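NUDIX hydrolase (Nitrosomonas europaea, PDB 2B0V) probably hydrolyses nucleoside di- and triphosphates and perhaps thiamine diphosphate, with magnesium as cofactor, as a monomeric Nudix hydrolase of the NudJ subfamily. Local coordinates at residues A[128-131]-A[132-135]. Residues are numbered along the deposited sequence; the frame is centred on the assembly and turned at random. Where two conformers were deposited one is given.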
ATOM      1  N   LEU A 128      -0.987  -3.024  10.235  1.00 15.76           N
ATOM      2  CA  LEU A 128       0.066  -3.122   9.223  0.50 15.64           C
ATOM      3  C   LEU A 128       0.536  -1.787   8.679  1.00 16.01           C
ATOM      4  O   LEU A 128       1.647  -1.686   8.112  1.00 16.49           O
ATOM      5  CB  LEU A 128      -0.366  -4.029   8.068  0.50 16.58           C
ATOM      6  CG  LEU A 128      -0.833  -5.447   8.382  0.50 15.81           C
ATOM      7  CD1 LEU A 128      -0.832  -6.162   7.051  0.50 16.59           C
ATOM      8  CD2 LEU A 128       0.050  -6.160   9.436  0.50 16.95           C
ATOM      9  N   VAL A 129      -0.306  -0.762   8.848  1.00 14.53           N
ATOM     10  CA  VAL A 129       0.059   0.567   8.347  1.00 14.34           C
ATOM     11  C   VAL A 129       1.337   0.978   9.038  1.00 14.37           C
ATOM     12  O   VAL A 129       2.316   1.413   8.391  1.00 15.83           O
ATOM     13  CB  VAL A 129      -1.054   1.602   8.596  1.00 13.55           C
ATOM     14  CG1 VAL A 129      -0.617   2.949   8.097  1.00 16.17           C
ATOM     15  CG2 VAL A 129      -2.305   1.176   7.836  1.00 15.09           C
HETATM   16  N   MSE A 130       1.353   0.843  10.368  1.00 14.71           N
HETATM   17  CA  MSE A 130       2.545   1.203  11.103  1.00 16.13           C
HETATM   18  C   MSE A 130       3.655   0.166  10.915  1.00 16.56           C
HETATM   19  O   MSE A 130       4.834   0.518  10.728  1.00 17.56           O
HETATM   20  CB  MSE A 130       2.192   1.377  12.602  1.00 17.38           C
HETATM   21  CG  MSE A 130       3.268   2.002  13.436  1.00 19.05           C
HETATM   22 SE   MSE A 130       3.304   3.943  13.069  0.75 28.67          SE
HETATM   23  CE  MSE A 130       4.926   3.836  12.074  1.00 20.17           C
ATOM     24  N   GLN A 131       3.292  -1.114  10.943  1.00 16.92           N
ATOM     25  CA  GLN A 131       4.329  -2.168  10.896  1.00 17.12           C
ATOM     26  C   GLN A 131       5.127  -2.098   9.595  1.00 16.37           C
ATOM     27  O   GLN A 131       6.371  -2.245   9.600  1.00 18.59           O
ATOM     28  CB  GLN A 131       3.732  -3.572  11.061  1.00 16.76           C
ATOM     29  CG  GLN A 131       4.818  -4.660  11.268  1.00 18.59           C
ATOM     30  CD  GLN A 131       5.676  -4.368  12.495  1.00 20.46           C
ATOM     31  OE1 GLN A 131       6.902  -4.258  12.420  1.00 24.64           O
ATOM     32  NE2 GLN A 131       5.025  -4.153  13.598  1.00 18.60           N
ATOM     33  N   CYS A 132       4.433  -1.895   8.470  1.00 16.93           N
ATOM     34  CA  CYS A 132       5.085  -1.838   7.136  0.60 16.05           C
ATOM     35  C   CYS A 132       6.129  -0.707   7.097  1.00 16.26           C
ATOM     36  O   CYS A 132       7.218  -0.827   6.548  1.00 16.28           O
ATOM     37  CB  CYS A 132       4.015  -1.711   6.026  0.60 16.33           C
ATOM     38  SG  CYS A 132       2.949  -3.205   5.831  0.60 16.53           S
ATOM     39  N   ILE A 133       5.773   0.417   7.715  1.00 15.91           N
ATOM     40  CA  ILE A 133       6.719   1.555   7.787  1.00 16.37           C
ATOM     41  C   ILE A 133       7.912   1.252   8.687  1.00 16.60           C
ATOM     42  O   ILE A 133       9.046   1.562   8.336  1.00 18.16           O
ATOM     43  CB  ILE A 133       5.988   2.846   8.276  1.00 16.41           C
ATOM     44  CG1 ILE A 133       5.055   3.321   7.170  1.00 14.94           C
ATOM     45  CG2 ILE A 133       6.995   3.950   8.644  1.00 18.68           C
ATOM     46  CD1 ILE A 133       4.003   4.368   7.620  1.00 13.21           C
ATOM     47  N   GLU A 134       7.656   0.633   9.836  1.00 16.74           N
ATOM     48  CA  GLU A 134       8.726   0.238  10.762  1.00 18.71           C
ATOM     49  C   GLU A 134       9.739  -0.680  10.100  1.00 19.05           C
ATOM     50  O   GLU A 134      10.933  -0.437  10.186  1.00 19.61           O
ATOM     51  CB  GLU A 134       8.135  -0.408  12.015  1.00 18.69           C
ATOM     52  CG  GLU A 134       7.325   0.643  12.821  1.00 21.86           C
ATOM     53  CD  GLU A 134       6.577   0.044  14.007  1.00 28.46           C
ATOM     54  OE1 GLU A 134       6.231  -1.161  13.987  1.00 32.94           O
ATOM     55  OE2 GLU A 134       6.308   0.810  14.952  1.00 31.09           O
ATOM     56  N   ASP A 135       9.241  -1.686   9.382  1.00 18.05           N
ATOM     57  CA  ASP A 135      10.094  -2.654   8.722  1.00 19.44           C
ATOM     58  C   ASP A 135      10.916  -1.964   7.625  1.00 18.57           C
ATOM     59  O   ASP A 135      12.118  -2.198   7.507  1.00 18.94           O
ATOM     60  CB  ASP A 135       9.239  -3.802   8.199  1.00 18.97           C
ATOM     61  CG  ASP A 135       8.691  -4.676   9.327  1.00 20.48           C
ATOM     62  OD1 ASP A 135       9.216  -4.572  10.456  1.00 22.46           O
ATOM     63  OD2 ASP A 135       7.772  -5.496   9.086  1.00 21.07           O
TER
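Residues 128-135 form two turns of alpha-helix, held by hydrogen bonds from Cys-132 N to Leu-128 O (2.8 Å), Glu-134 N to Met-130 O (3.0 Å) and Asp-135 N to Gln-131 O (2.9 Å). The side chains then pair one turn apart. Met-130 is modelled as selenomethionine. Its CG lies anti to the backbone N (chi1 -169°), and the chain then bends at chi2 and chi3. This bend brings CE to 4.0 Å from Ile-133 CG2. Met-130 CG also packs against the carboxylate of Glu-134, 3.6 Å from OE2, and the two side chains cross at about a right angle. CD1 of Ile-133 rests 3.5 Å from Val-129 O, a carbonyl that accepts a hydrogen bond from Gln-37 NE2. On another side of the helix, in the conformers given, SG of Cys-132 sits 4.1 Å from Leu-128 CB. Gln-131, bent at chi2, has its CG 3.8 Å from Asp-135 OD2. That OD2 is hydrogen-bonded to Tyr-73 OH, which ties the helix to strand 62-77. Leu-128 and Cys-132 also touch strands 62-77 and 82-96, while Met-130 and Ile-133 pack on helix 114-119. The chemistry is therefore that of an amphipathic helix. Its buried side chains pack on the sheet, on helix 114-119 and on the loop at His-124, and Glu-134 lies on the solvent side.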